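Side-chain contacts in glycoside hydrolase family 31 (Trueperella pyogenes, PDB 5I0F), which degrades cycloalternan, a cyclic glucose tetrasaccharide, through a covalent glycosyl-enzyme intermediate, consistent with a retaining mechanism: residues G463-G468 with I587-S592; E292-L297 with Y510-S515; Q217-A222 with G271-V276. All blocks are in the same frame, centred on the assembly; numbering follows the deposited sequence.

Contact 1: G463-G468 with I587-S592; sequences GFKTDG and IMQYHS. With BGC (beta-D-glucopyranose), chain C.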
ATOM      1  N   GLY A 463     -14.996   2.927  13.635  1.00 18.94           N
ATOM      2  CA  GLY A 463     -13.963   2.291  12.845  1.00 18.32           C
ATOM      3  C   GLY A 463     -12.632   2.973  12.972  1.00 17.30           C
ATOM      4  O   GLY A 463     -12.495   3.987  13.693  1.00 16.54           O
ATOM      5  N   PHE A 464     -11.662   2.435  12.235  1.00 16.51           N
ATOM      6  CA  PHE A 464     -10.292   2.918  12.291  1.00 16.42           C
ATOM      7  C   PHE A 464      -9.677   3.128  10.913  1.00 16.25           C
ATOM      8  O   PHE A 464      -9.881   2.309  10.010  1.00 15.93           O
ATOM      9  CB  PHE A 464      -9.424   1.922  13.073  1.00 17.00           C
ATOM     10  CG  PHE A 464      -9.804   1.777  14.525  1.00 17.30           C
ATOM     11  CD1 PHE A 464      -9.311   2.658  15.474  1.00 17.35           C
ATOM     12  CD2 PHE A 464     -10.608   0.708  14.946  1.00 17.75           C
ATOM     13  CE1 PHE A 464      -9.634   2.497  16.823  1.00 18.13           C
ATOM     14  CE2 PHE A 464     -10.943   0.552  16.272  1.00 18.03           C
ATOM     15  CZ  PHE A 464     -10.460   1.437  17.210  1.00 18.40           C
ATOM     16  N   LYS A 465      -8.939   4.230  10.753  1.00 15.82           N
ATOM     17  CA  LYS A 465      -8.060   4.418   9.604  1.00 15.98           C
ATOM     18  C   LYS A 465      -6.701   3.822   9.964  1.00 16.01           C
ATOM     19  O   LYS A 465      -5.872   4.485  10.604  1.00 16.86           O
ATOM     20  CB  LYS A 465      -7.923   5.896   9.239  1.00 15.95           C
ATOM     21  CG  LYS A 465      -7.085   6.115   7.984  1.00 16.08           C
ATOM     22  CD  LYS A 465      -7.142   7.549   7.499  1.00 16.63           C
ATOM     23  CE  LYS A 465      -6.348   7.702   6.212  1.00 16.74           C
ATOM     24  NZ  LYS A 465      -6.453   9.082   5.659  1.00 16.97           N
ATOM     25  N   THR A 466      -6.507   2.579   9.550  1.00 16.34           N
ATOM     26  CA  THR A 466      -5.351   1.765   9.868  1.00 16.73           C
ATOM     27  C   THR A 466      -4.283   2.072   8.832  1.00 16.31           C
ATOM     28  O   THR A 466      -4.093   1.332   7.893  1.00 16.12           O
ATOM     29  CB  THR A 466      -5.755   0.267   9.893  1.00 17.13           C
ATOM     30  OG1 THR A 466      -6.758   0.023   8.898  1.00 17.58           O
ATOM     31  CG2 THR A 466      -6.333  -0.106  11.247  1.00 17.34           C
ATOM     32  N   ASP A 467      -3.605   3.197   9.026  1.00 16.05           N
ATOM     33  CA  ASP A 467      -2.565   3.697   8.139  1.00 16.50           C
ATOM     34  C   ASP A 467      -1.242   2.937   8.370  1.00 16.68           C
ATOM     35  O   ASP A 467      -1.066   2.268   9.388  1.00 16.72           O
ATOM     36  CB  ASP A 467      -2.391   5.207   8.423  1.00 17.31           C
ATOM     37  CG  ASP A 467      -1.698   5.978   7.316  1.00 18.33           C
ATOM     38  OD1 ASP A 467      -1.363   5.442   6.249  1.00 18.62           O
ATOM     39  OD2 ASP A 467      -1.502   7.214   7.523  1.00 21.20           O
ATOM     40  N   GLY A 468      -0.335   3.032   7.416  1.00 16.47           N
ATOM     41  CA  GLY A 468       0.945   2.326   7.486  1.00 17.46           C
ATOM     42  C   GLY A 468       0.863   0.811   7.334  1.00 17.76           C
ATOM     43  O   GLY A 468       0.008   0.297   6.634  1.00 17.64           O
ATOM     44  N   ILE A 587     -15.702   4.083  -2.709  1.00 17.90           N
ATOM     45  CA  ILE A 587     -15.597   4.960  -1.544  1.00 17.85           C
ATOM     46  C   ILE A 587     -15.224   6.353  -2.017  1.00 17.93           C
ATOM     47  O   ILE A 587     -14.234   6.535  -2.750  1.00 17.00           O
ATOM     48  CB  ILE A 587     -14.562   4.468  -0.524  1.00 17.93           C
ATOM     49  CG1 ILE A 587     -14.837   3.007  -0.121  1.00 18.63           C
ATOM     50  CG2 ILE A 587     -14.495   5.387   0.681  1.00 17.93           C
ATOM     51  CD1 ILE A 587     -16.143   2.774   0.582  1.00 19.26           C
ATOM     52  N   MET A 588     -16.062   7.313  -1.632  1.00 17.87           N
ATOM     53  CA  MET A 588     -15.937   8.713  -2.033  1.00 18.12           C
ATOM     54  C   MET A 588     -15.459   9.526  -0.829  1.00 18.01           C
ATOM     55  O   MET A 588     -16.169   9.616   0.184  1.00 18.18           O
ATOM     56  CB  MET A 588     -17.292   9.228  -2.530  1.00 18.79           C
ATOM     57  CG  MET A 588     -17.253  10.673  -2.989  1.00 18.90           C
ATOM     58  SD  MET A 588     -18.918  11.283  -3.327  1.00 19.99           S
ATOM     59  CE  MET A 588     -18.485  12.849  -4.083  1.00 19.93           C
ATOM     60  N   GLN A 589     -14.282  10.136  -0.942  1.00 17.58           N
ATOM     61  CA  GLN A 589     -13.625  10.755   0.192  1.00 17.46           C
ATOM     62  C   GLN A 589     -12.697  11.879  -0.219  1.00 17.05           C
ATOM     63  O   GLN A 589     -11.906  11.723  -1.161  1.00 16.37           O
ATOM     64  CB  GLN A 589     -12.801   9.676   0.922  1.00 17.93           C
ATOM     65  CG  GLN A 589     -12.027  10.126   2.162  1.00 18.43           C
ATOM     66  CD  GLN A 589     -10.502  10.027   2.058  1.00 19.25           C
ATOM     67  OE1 GLN A 589      -9.812   9.937   3.072  1.00 19.27           O
ATOM     68  NE2 GLN A 589      -9.970  10.038   0.835  1.00 19.86           N
ATOM     69  N   TYR A 590     -12.751  12.985   0.510  1.00 16.63           N
ATOM     70  CA  TYR A 590     -11.731  14.051   0.372  1.00 16.73           C
ATOM     71  C   TYR A 590     -10.844  14.073   1.619  1.00 16.39           C
ATOM     72  O   TYR A 590     -11.276  13.700   2.704  1.00 15.89           O
ATOM     73  CB  TYR A 590     -12.354  15.415   0.061  1.00 17.30           C
ATOM     74  CG  TYR A 590     -13.078  16.094   1.214  1.00 17.34           C
ATOM     75  CD1 TYR A 590     -12.365  16.776   2.207  1.00 17.08           C
ATOM     76  CD2 TYR A 590     -14.484  16.091   1.288  1.00 17.57           C
ATOM     77  CE1 TYR A 590     -13.030  17.410   3.256  1.00 17.26           C
ATOM     78  CE2 TYR A 590     -15.152  16.728   2.325  1.00 17.59           C
ATOM     79  CZ  TYR A 590     -14.434  17.384   3.305  1.00 17.19           C
ATOM     80  OH  TYR A 590     -15.107  18.016   4.326  1.00 16.47           O
ATOM     81  N   HIS A 591      -9.610  14.529   1.440  1.00 16.27           N
ATOM     82  CA  HIS A 591      -8.589  14.481   2.489  1.00 16.18           C
ATOM     83  C   HIS A 591      -7.501  15.523   2.224  1.00 15.74           C
ATOM     84  O   HIS A 591      -7.300  15.950   1.088  1.00 15.55           O
ATOM     85  CB  HIS A 591      -8.017  13.051   2.562  1.00 15.87           C
ATOM     86  CG  HIS A 591      -6.979  12.835   3.625  1.00 15.88           C
ATOM     87  ND1 HIS A 591      -7.133  13.269   4.922  1.00 16.28           N
ATOM     88  CD2 HIS A 591      -5.800  12.165   3.594  1.00 16.02           C
ATOM     89  CE1 HIS A 591      -6.056  12.943   5.624  1.00 16.50           C
ATOM     90  NE2 HIS A 591      -5.235  12.261   4.841  1.00 15.85           N
ATOM     91  N   SER A 592      -6.805  15.925   3.273  1.00 16.12           N
ATOM     92  CA  SER A 592      -5.665  16.832   3.153  1.00 16.54           C
ATOM     93  C   SER A 592      -4.520  16.479   4.101  1.00 16.89           C
ATOM     94  O   SER A 592      -4.718  16.139   5.282  1.00 16.75           O
ATOM     95  CB  SER A 592      -6.087  18.279   3.401  1.00 16.80           C
ATOM     96  OG  SER A 592      -6.661  18.461   4.693  1.00 17.16           O
TER
HETATM   97  C2  BGC C   1      -1.629   8.589   5.282  1.00 18.23           C
HETATM   98  C3  BGC C   1      -2.214  10.008   5.162  1.00 17.77           C
HETATM   99  C4  BGC C   1      -2.323  10.626   6.552  1.00 18.43           C
HETATM  100  C5  BGC C   1      -0.968  10.597   7.275  1.00 19.02           C
HETATM  101  C6  BGC C   1      -1.164  11.032   8.722  1.00 19.27           C
HETATM  102  C1  BGC C   1      -0.938   8.179   6.609  1.00 19.92           C
HETATM  103  O2  BGC C   1      -1.250   7.894   4.078  1.00 16.64           O
HETATM  104  O3  BGC C   1      -3.487   9.965   4.510  1.00 17.48           O
HETATM  105  O4  BGC C   1      -2.801  11.982   6.461  1.00 17.01           O
HETATM  106  O5  BGC C   1      -0.312   9.303   7.253  1.00 19.44           O
HETATM  107  O6  BGC C   1       0.098  11.234   9.366  1.00 19.74           O
HETATM  108  O   HOH W   1      -7.105   9.022   3.049  1.00 19.88           O
HETATM  109  O   HOH W   2      -9.158   9.836   5.734  1.00 21.11           O

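Contact 2: E292-L297 with Y510-S515; sequences EWIFGL and YPVTFS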
ATOM      1  N   GLU A 292     -24.455   0.311   4.974  1.00 24.53           N
ATOM      2  CA  GLU A 292     -24.737   1.266   3.873  1.00 25.70           C
ATOM      3  C   GLU A 292     -24.071   2.636   4.035  1.00 23.60           C
ATOM      4  O   GLU A 292     -23.790   3.313   3.041  1.00 22.45           O
ATOM      5  CB  GLU A 292     -26.243   1.448   3.630  1.00 28.78           C
ATOM      6  CG  GLU A 292     -27.083   1.951   4.810  1.00 32.33           C
ATOM      7  CD  GLU A 292     -26.947   3.446   5.108  1.00 35.98           C
ATOM      8  OE1 GLU A 292     -26.898   4.244   4.129  1.00 41.05           O
ATOM      9  OE2 GLU A 292     -26.919   3.840   6.321  1.00 38.63           O
ATOM     10  N   TRP A 293     -23.814   3.046   5.277  1.00 22.30           N
ATOM     11  CA  TRP A 293     -23.215   4.372   5.519  1.00 21.53           C
ATOM     12  C   TRP A 293     -21.802   4.542   4.958  1.00 20.83           C
ATOM     13  O   TRP A 293     -21.361   5.685   4.809  1.00 20.89           O
ATOM     14  CB  TRP A 293     -23.261   4.789   7.004  1.00 21.74           C
ATOM     15  CG  TRP A 293     -22.661   3.812   8.037  1.00 21.57           C
ATOM     16  CD1 TRP A 293     -23.361   2.924   8.813  1.00 22.05           C
ATOM     17  CD2 TRP A 293     -21.286   3.679   8.423  1.00 21.17           C
ATOM     18  NE1 TRP A 293     -22.503   2.247   9.648  1.00 22.02           N
ATOM     19  CE2 TRP A 293     -21.226   2.673   9.418  1.00 21.44           C
ATOM     20  CE3 TRP A 293     -20.098   4.310   8.033  1.00 20.57           C
ATOM     21  CZ2 TRP A 293     -20.034   2.298  10.032  1.00 21.44           C
ATOM     22  CZ3 TRP A 293     -18.898   3.926   8.655  1.00 20.67           C
ATOM     23  CH2 TRP A 293     -18.882   2.922   9.635  1.00 20.55           C
ATOM     24  N   ILE A 294     -21.102   3.454   4.615  1.00 19.54           N
ATOM     25  CA  ILE A 294     -19.802   3.605   3.949  1.00 19.05           C
ATOM     26  C   ILE A 294     -19.896   4.281   2.572  1.00 18.65           C
ATOM     27  O   ILE A 294     -18.897   4.793   2.079  1.00 17.96           O
ATOM     28  CB  ILE A 294     -18.967   2.305   3.855  1.00 19.28           C
ATOM     29  CG1 ILE A 294     -19.601   1.267   2.935  1.00 19.84           C
ATOM     30  CG2 ILE A 294     -18.702   1.734   5.252  1.00 19.44           C
ATOM     31  CD1 ILE A 294     -18.634   0.259   2.377  1.00 19.60           C
ATOM     32  N   PHE A 295     -21.099   4.329   1.985  1.00 18.67           N
ATOM     33  CA  PHE A 295     -21.286   4.845   0.637  1.00 18.83           C
ATOM     34  C   PHE A 295     -21.628   6.318   0.523  1.00 19.20           C
ATOM     35  O   PHE A 295     -21.761   6.828  -0.601  1.00 19.37           O
ATOM     36  CB  PHE A 295     -22.327   4.003  -0.096  1.00 19.80           C
ATOM     37  CG  PHE A 295     -21.878   2.598  -0.343  1.00 20.25           C
ATOM     38  CD1 PHE A 295     -20.763   2.347  -1.123  1.00 20.19           C
ATOM     39  CD2 PHE A 295     -22.578   1.536   0.168  1.00 21.24           C
ATOM     40  CE1 PHE A 295     -20.345   1.046  -1.360  1.00 20.98           C
ATOM     41  CE2 PHE A 295     -22.169   0.223  -0.067  1.00 21.67           C
ATOM     42  CZ  PHE A 295     -21.048  -0.014  -0.820  1.00 21.32           C
ATOM     43  N   GLY A 296     -21.774   7.016   1.652  1.00 18.75           N
ATOM     44  CA  GLY A 296     -21.924   8.481   1.610  1.00 19.04           C
ATOM     45  C   GLY A 296     -20.567   9.177   1.484  1.00 18.18           C
ATOM     46  O   GLY A 296     -19.533   8.531   1.404  1.00 17.86           O
ATOM     47  N   LEU A 297     -20.551  10.500   1.462  1.00 18.28           N
ATOM     48  CA  LEU A 297     -19.273  11.224   1.393  1.00 17.78           C
ATOM     49  C   LEU A 297     -18.496  11.099   2.712  1.00 17.10           C
ATOM     50  O   LEU A 297     -19.062  11.275   3.817  1.00 17.04           O
ATOM     51  CB  LEU A 297     -19.515  12.694   1.049  1.00 18.30           C
ATOM     52  CG  LEU A 297     -18.288  13.603   0.960  1.00 18.42           C
ATOM     53  CD1 LEU A 297     -17.329  13.102  -0.094  1.00 18.59           C
ATOM     54  CD2 LEU A 297     -18.736  15.020   0.642  1.00 19.18           C
ATOM     55  N   TYR A 510     -19.612  -3.379  12.740  1.00 22.83           N
ATOM     56  CA  TYR A 510     -19.022  -3.779  11.463  1.00 22.66           C
ATOM     57  C   TYR A 510     -17.503  -3.510  11.446  1.00 22.10           C
ATOM     58  O   TYR A 510     -17.052  -2.543  12.050  1.00 22.15           O
ATOM     59  CB  TYR A 510     -19.641  -2.982  10.323  1.00 23.10           C
ATOM     60  CG  TYR A 510     -20.988  -3.478   9.870  1.00 23.84           C
ATOM     61  CD1 TYR A 510     -21.090  -4.400   8.843  1.00 24.88           C
ATOM     62  CD2 TYR A 510     -22.149  -2.981  10.426  1.00 24.58           C
ATOM     63  CE1 TYR A 510     -22.337  -4.841   8.397  1.00 25.82           C
ATOM     64  CE2 TYR A 510     -23.392  -3.412  10.000  1.00 25.72           C
ATOM     65  CZ  TYR A 510     -23.476  -4.341   8.985  1.00 26.56           C
ATOM     66  OH  TYR A 510     -24.718  -4.756   8.564  1.00 28.13           O
ATOM     67  N   PRO A 511     -16.721  -4.339  10.739  1.00 21.97           N
ATOM     68  CA  PRO A 511     -15.257  -4.221  10.738  1.00 21.94           C
ATOM     69  C   PRO A 511     -14.793  -3.173   9.730  1.00 20.70           C
ATOM     70  O   PRO A 511     -14.140  -3.481   8.724  1.00 20.74           O
ATOM     71  CB  PRO A 511     -14.809  -5.631  10.338  1.00 22.19           C
ATOM     72  CG  PRO A 511     -15.896  -6.081   9.392  1.00 22.67           C
ATOM     73  CD  PRO A 511     -17.163  -5.566  10.040  1.00 22.89           C
ATOM     74  N   VAL A 512     -15.146  -1.927  10.006  1.00 20.58           N
ATOM     75  CA  VAL A 512     -14.830  -0.837   9.121  1.00 19.88           C
ATOM     76  C   VAL A 512     -13.414  -0.356   9.473  1.00 19.51           C
ATOM     77  O   VAL A 512     -13.232   0.520  10.333  1.00 19.70           O
ATOM     78  CB  VAL A 512     -15.885   0.274   9.196  1.00 19.90           C
ATOM     79  CG1 VAL A 512     -15.499   1.420   8.275  1.00 20.07           C
ATOM     80  CG2 VAL A 512     -17.260  -0.265   8.788  1.00 20.47           C
ATOM     81  N   THR A 513     -12.428  -0.976   8.836  1.00 18.57           N
ATOM     82  CA  THR A 513     -11.064  -0.462   8.787  1.00 18.24           C
ATOM     83  C   THR A 513     -10.806   0.159   7.417  1.00 18.05           C
ATOM     84  O   THR A 513     -11.428  -0.233   6.434  1.00 17.98           O
ATOM     85  CB  THR A 513     -10.012  -1.556   9.052  1.00 18.34           C
ATOM     86  OG1 THR A 513     -10.119  -2.616   8.077  1.00 18.24           O
ATOM     87  CG2 THR A 513     -10.209  -2.118  10.427  1.00 18.98           C
ATOM     88  N   PHE A 514      -9.889   1.111   7.357  1.00 17.31           N
ATOM     89  CA  PHE A 514      -9.598   1.874   6.138  1.00 17.44           C
ATOM     90  C   PHE A 514      -8.070   1.917   6.054  1.00 16.98           C
ATOM     91  O   PHE A 514      -7.435   2.652   6.824  1.00 15.94           O
ATOM     92  CB  PHE A 514     -10.213   3.272   6.303  1.00 17.86           C
ATOM     93  CG  PHE A 514     -10.223   4.150   5.069  1.00 18.69           C
ATOM     94  CD1 PHE A 514     -10.767   3.725   3.875  1.00 19.51           C
ATOM     95  CD2 PHE A 514      -9.756   5.458   5.152  1.00 19.38           C
ATOM     96  CE1 PHE A 514     -10.806   4.572   2.768  1.00 20.10           C
ATOM     97  CE2 PHE A 514      -9.818   6.324   4.064  1.00 19.90           C
ATOM     98  CZ  PHE A 514     -10.337   5.880   2.865  1.00 19.67           C
ATOM     99  N   SER A 515      -7.501   1.129   5.132  1.00 16.31           N
ATOM    100  CA  SER A 515      -6.045   0.880   5.027  1.00 16.44           C
ATOM    101  C   SER A 515      -5.516   1.266   3.657  1.00 16.08           C
ATOM    102  O   SER A 515      -6.285   1.371   2.729  1.00 15.86           O
ATOM    103  CB  SER A 515      -5.739  -0.610   5.231  1.00 16.28           C
ATOM    104  OG  SER A 515      -6.315  -1.086   6.424  1.00 16.57           O
TER

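Contact 3: Q217-A222 with G271-V276; sequences QVVNEA and GSPTDV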
ATOM      1  N   GLN A 217      -4.610 -12.341 -13.770  1.00 21.41           N
ATOM      2  CA  GLN A 217      -5.438 -13.033 -14.748  1.00 22.42           C
ATOM      3  C   GLN A 217      -4.946 -12.676 -16.137  1.00 21.93           C
ATOM      4  O   GLN A 217      -4.359 -11.605 -16.352  1.00 20.72           O
ATOM      5  CB  GLN A 217      -6.932 -12.742 -14.552  1.00 23.59           C
ATOM      6  CG  GLN A 217      -7.384 -11.311 -14.679  1.00 24.26           C
ATOM      7  CD  GLN A 217      -8.099 -10.834 -13.408  1.00 24.95           C
ATOM      8  OE1 GLN A 217      -9.248 -11.197 -13.139  1.00 26.35           O
ATOM      9  NE2 GLN A 217      -7.406 -10.030 -12.615  1.00 24.70           N
ATOM     10  N   VAL A 218      -5.148 -13.608 -17.061  1.00 21.88           N
ATOM     11  CA  VAL A 218      -4.646 -13.482 -18.417  1.00 21.93           C
ATOM     12  C   VAL A 218      -5.846 -13.699 -19.312  1.00 22.73           C
ATOM     13  O   VAL A 218      -6.474 -14.757 -19.261  1.00 22.61           O
ATOM     14  CB  VAL A 218      -3.548 -14.506 -18.715  1.00 22.32           C
ATOM     15  CG1 VAL A 218      -3.004 -14.290 -20.124  1.00 23.06           C
ATOM     16  CG2 VAL A 218      -2.412 -14.449 -17.688  1.00 22.09           C
ATOM     17  N   VAL A 219      -6.182 -12.688 -20.105  1.00 22.73           N
ATOM     18  CA  VAL A 219      -7.473 -12.642 -20.796  1.00 23.86           C
ATOM     19  C   VAL A 219      -7.220 -12.498 -22.286  1.00 24.39           C
ATOM     20  O   VAL A 219      -6.475 -11.614 -22.691  1.00 24.06           O
ATOM     21  CB  VAL A 219      -8.341 -11.468 -20.286  1.00 23.89           C
ATOM     22  CG1 VAL A 219      -9.731 -11.516 -20.907  1.00 24.61           C
ATOM     23  CG2 VAL A 219      -8.441 -11.530 -18.769  1.00 23.62           C
ATOM     24  N   ASN A 220      -7.825 -13.373 -23.093  1.00 25.74           N
ATOM     25  CA  ASN A 220      -7.688 -13.299 -24.559  1.00 26.77           C
ATOM     26  C   ASN A 220      -8.816 -12.472 -25.158  1.00 27.91           C
ATOM     27  O   ASN A 220      -9.704 -12.019 -24.440  1.00 28.24           O
ATOM     28  CB  ASN A 220      -7.527 -14.691 -25.199  1.00 27.83           C
ATOM     29  CG  ASN A 220      -8.822 -15.496 -25.294  1.00 28.93           C
ATOM     30  OD1 ASN A 220      -9.941 -14.982 -25.194  1.00 29.76           O
ATOM     31  ND2 ASN A 220      -8.663 -16.784 -25.557  1.00 30.33           N
ATOM     32  N   GLU A 221      -8.779 -12.284 -26.463  1.00 28.92           N
ATOM     33  CA  GLU A 221      -9.728 -11.399 -27.136  1.00 30.55           C
ATOM     34  C   GLU A 221     -10.951 -12.132 -27.673  1.00 31.13           C
ATOM     35  O   GLU A 221     -11.795 -11.520 -28.324  1.00 31.05           O
ATOM     36  CB  GLU A 221      -8.992 -10.598 -28.218  1.00 31.78           C
ATOM     37  CG  GLU A 221      -8.043  -9.594 -27.574  1.00 32.15           C
ATOM     38  CD  GLU A 221      -7.282  -8.722 -28.553  1.00 33.93           C
ATOM     39  OE1 GLU A 221      -7.400  -8.941 -29.759  1.00 34.59           O
ATOM     40  OE2 GLU A 221      -6.551  -7.812 -28.095  1.00 35.00           O
ATOM     41  N   ALA A 222     -11.030 -13.426 -27.384  1.00 31.78           N
ATOM     42  CA  ALA A 222     -12.229 -14.250 -27.547  1.00 33.61           C
ATOM     43  C   ALA A 222     -13.089 -14.320 -26.285  1.00 34.57           C
ATOM     44  O   ALA A 222     -14.150 -14.929 -26.312  1.00 36.68           O
ATOM     45  CB  ALA A 222     -11.824 -15.654 -27.936  1.00 33.85           C
ATOM     46  N   GLY A 271     -11.461 -20.323 -17.383  1.00 28.43           N
ATOM     47  CA  GLY A 271     -12.901 -20.172 -17.618  1.00 28.69           C
ATOM     48  C   GLY A 271     -13.176 -18.766 -18.072  1.00 28.10           C
ATOM     49  O   GLY A 271     -12.404 -18.218 -18.848  1.00 28.29           O
ATOM     50  N   SER A 272     -14.284 -18.185 -17.620  1.00 27.89           N
ATOM     51  CA  SER A 272     -14.557 -16.763 -17.846  1.00 27.37           C
ATOM     52  C   SER A 272     -13.623 -15.936 -16.944  1.00 25.93           C
ATOM     53  O   SER A 272     -13.070 -16.470 -15.973  1.00 25.36           O
ATOM     54  CB  SER A 272     -16.014 -16.458 -17.500  1.00 27.87           C
ATOM     55  OG  SER A 272     -16.195 -16.561 -16.095  1.00 28.10           O
ATOM     56  N   PRO A 273     -13.448 -14.631 -17.234  1.00 24.99           N
ATOM     57  CA  PRO A 273     -12.674 -13.807 -16.291  1.00 24.35           C
ATOM     58  C   PRO A 273     -13.184 -13.867 -14.833  1.00 24.36           C
ATOM     59  O   PRO A 273     -12.393 -13.952 -13.885  1.00 23.35           O
ATOM     60  CB  PRO A 273     -12.809 -12.400 -16.872  1.00 24.38           C
ATOM     61  CG  PRO A 273     -12.976 -12.638 -18.346  1.00 24.53           C
ATOM     62  CD  PRO A 273     -13.840 -13.868 -18.436  1.00 25.33           C
ATOM     63  N   THR A 274     -14.506 -13.908 -14.686  1.00 25.24           N
ATOM     64  CA  THR A 274     -15.143 -14.020 -13.375  1.00 26.02           C
ATOM     65  C   THR A 274     -14.810 -15.343 -12.668  1.00 26.17           C
ATOM     66  O   THR A 274     -14.524 -15.343 -11.457  1.00 25.62           O
ATOM     67  CB  THR A 274     -16.661 -13.781 -13.509  1.00 26.98           C
ATOM     68  OG1 THR A 274     -16.867 -12.428 -13.940  1.00 27.57           O
ATOM     69  CG2 THR A 274     -17.363 -13.979 -12.185  1.00 27.46           C
ATOM     70  N   ASP A 275     -14.817 -16.449 -13.420  1.00 26.50           N
ATOM     71  CA  ASP A 275     -14.405 -17.769 -12.895  1.00 26.90           C
ATOM     72  C   ASP A 275     -12.995 -17.694 -12.281  1.00 25.67           C
ATOM     73  O   ASP A 275     -12.733 -18.238 -11.207  1.00 24.76           O
ATOM     74  CB  ASP A 275     -14.393 -18.857 -13.993  1.00 28.42           C
ATOM     75  CG  ASP A 275     -15.789 -19.228 -14.518  1.00 30.20           C
ATOM     76  OD1 ASP A 275     -16.785 -19.070 -13.791  1.00 30.95           O
ATOM     77  OD2 ASP A 275     -15.880 -19.694 -15.678  1.00 30.77           O
ATOM     78  N   VAL A 276     -12.093 -17.025 -12.982  1.00 24.89           N
ATOM     79  CA  VAL A 276     -10.695 -16.930 -12.546  1.00 24.35           C
ATOM     80  C   VAL A 276     -10.559 -16.135 -11.255  1.00 23.88           C
ATOM     81  O   VAL A 276      -9.921 -16.594 -10.273  1.00 23.36           O
ATOM     82  CB  VAL A 276      -9.800 -16.323 -13.642  1.00 24.19           C
ATOM     83  CG1 VAL A 276      -8.389 -16.050 -13.121  1.00 23.83           C
ATOM     84  CG2 VAL A 276      -9.762 -17.253 -14.846  1.00 24.80           C
TER
HETATM   85  O   HOH W   3     -10.071 -12.841 -15.010  1.00 36.48           O

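Contact 1: G463-G468 with I587-S592
Lys465, on strand 463-466, and His591, just past strand 587-590, face each other across the TIM barrel with their CA atoms 12.3 Å apart. The gap is bridged by long side chains, two waters and a sugar. Lys465 reaches across fully extended, CG lying anti to the backbone N (chi1 -176°) and every later torsion close to 180°, and its NZ arrives over one face of the His591 imidazole, 3.5 Å from NE2 and offset toward the rim. Gln589 OE1 lies too far from NZ for a direct bond; instead two waters each accept from Lys465 NZ and donate to Gln589 OE1, closing a small polar ring. The amide's other end, NE2, is held by Asp561, while the ammonium group has its salt bridge with Glu330 and a cation-pi contact with Trp529. The glucose bonds to both Lys465 and His591. His591 NE2 donates to BGC O4 at 2.9 Å with an N-H...O angle of 145°, and is equally near O3, where either partner could be the donor; Lys465 NZ adds only a weak bond to the same O3. At the other side of the ring Asp467 OD2 is joined to BGC C1 by a 1.4 Å covalent bond and accepts from Trp387 NE1, while OD1 accepts from Gly468 N above the carboxylate plane. The chemistry is that of a trapped glycosyl-enzyme ester: Asp467 acts as the nucleophile, as expected of a retaining family 31 enzyme, while His591 is the main grip on O3 and O4 in this contact and Glu330, Asp532 and Arg516 also hydrogen-bond the sugar.

Contact 2: E292-L297 with Y510-S515
Trp293 and Val512 approach each other from opposite directions, and the far corner of the indole meets the fork of the valine. The closest approach is between Trp293 CH2 and Val512 CG2, at 3.7 Å; CG1 of the same valine lies 3.9 Å from CH2, so both methyls share the benzo end of the ring. This position follows from the tryptophan's first torsion (chi1 54°), which places CG between the backbone N and the carbonyl carbon and swings the indole across to the valine. Ile294 forms the third side of the cluster. Its CG2 stands over one face of the Trp293 ring, toward the rim, and also approaches Val512 CG2 at 4.3 Å, while its CG1 sits 4.0 Å above the centre of the Phe295 ring. The isoleucine is thus wedged between two aromatic neighbours of its own 3-10 segment and presents one methyl to the valine. No hydrogen bond crosses between the two segments; the join is wholly apolar and buried. Around it, the cluster lies at the end of the barrel where the parallel strands begin. Val512 and Phe514 pair through their backbones with Phe464 of strand 463-466, Trp293 rests on Asp462, Ile294 touches Tyr557 and Ile587 near the starts of strands 558-561 and 587-590, and Phe295 packs on helix 617-646.

Contact 3: Q217-A222 with G271-V276
Gln217 and Val276 form the close-packed end of this contact, where a methyl of the helix, Val276 CG1, settles 3.9 Å from Gln217 CB. Two residues along the strand, Val219 CG1 lies alongside the Pro273 ring and meets its CG at 4.3 Å, a slacker apolar touch. Phe655 of helix 655-658 packs on Gln217, Val219 and Pro273 together, and Val276 also rests on Ala225 of strand 225-230, a neighbour of strand 212-219 in the sheet. Between the two apolar touches the join turns polar. The glutamine side chain bends at chi2 (-123°), and water 3 donates both to Gln217 OE1, at 2.6 Å, and to Pro273 O, at 2.8 Å, so two acceptors that could not bond each other are linked. The amide nitrogen is spoken for by Ala552 O and Val176 O. Strands 212-219 and 263-271 belong to one five-stranded mixed sheet, and helix 273-284 follows directly on the second. The helix is started by a capping box: Ser272, at the N-cap, accepts from Asp275 N through its OG (3.0 Å), and Asp275 OD2 in return accepts from Ser272 N at an N-H...O angle of 163°, from above the carboxylate plane. Just before it, Gly271 ends the strand at backbone angles that would press a CB against the preceding carbonyl O, and Ser272 alone separates strand from helix. On the solvent side the two segments diverge. Asp275 is exposed, and beyond Val219 the segment 217-222 runs into a turn where Asn220 OD1 receives a weak bond from Ala222 N.

Read from the N terminus, contact 3 comes first and is complete before the others begin: residues 217-222 and 271-276 close a loop of 48 residues, rich in strand and without helix, and fasten the start of helix 273-284 to the sheet it has just left. The chain then enters the barrel. Contact 2 opens at 292-297, contact 1 opens at 463-468, contact 2 closes at 510-515 and contact 1 at 587-592, so these two cross. Contact 2 ties the 3-10 segment before strand 297-300 to the approach of strand 513-515; contact 1 links strands 463-466 and 587-590 across the sugar. They meet where Thr466 OG1 and Ser515 OG probably hydrogen-bond at 2.7 Å.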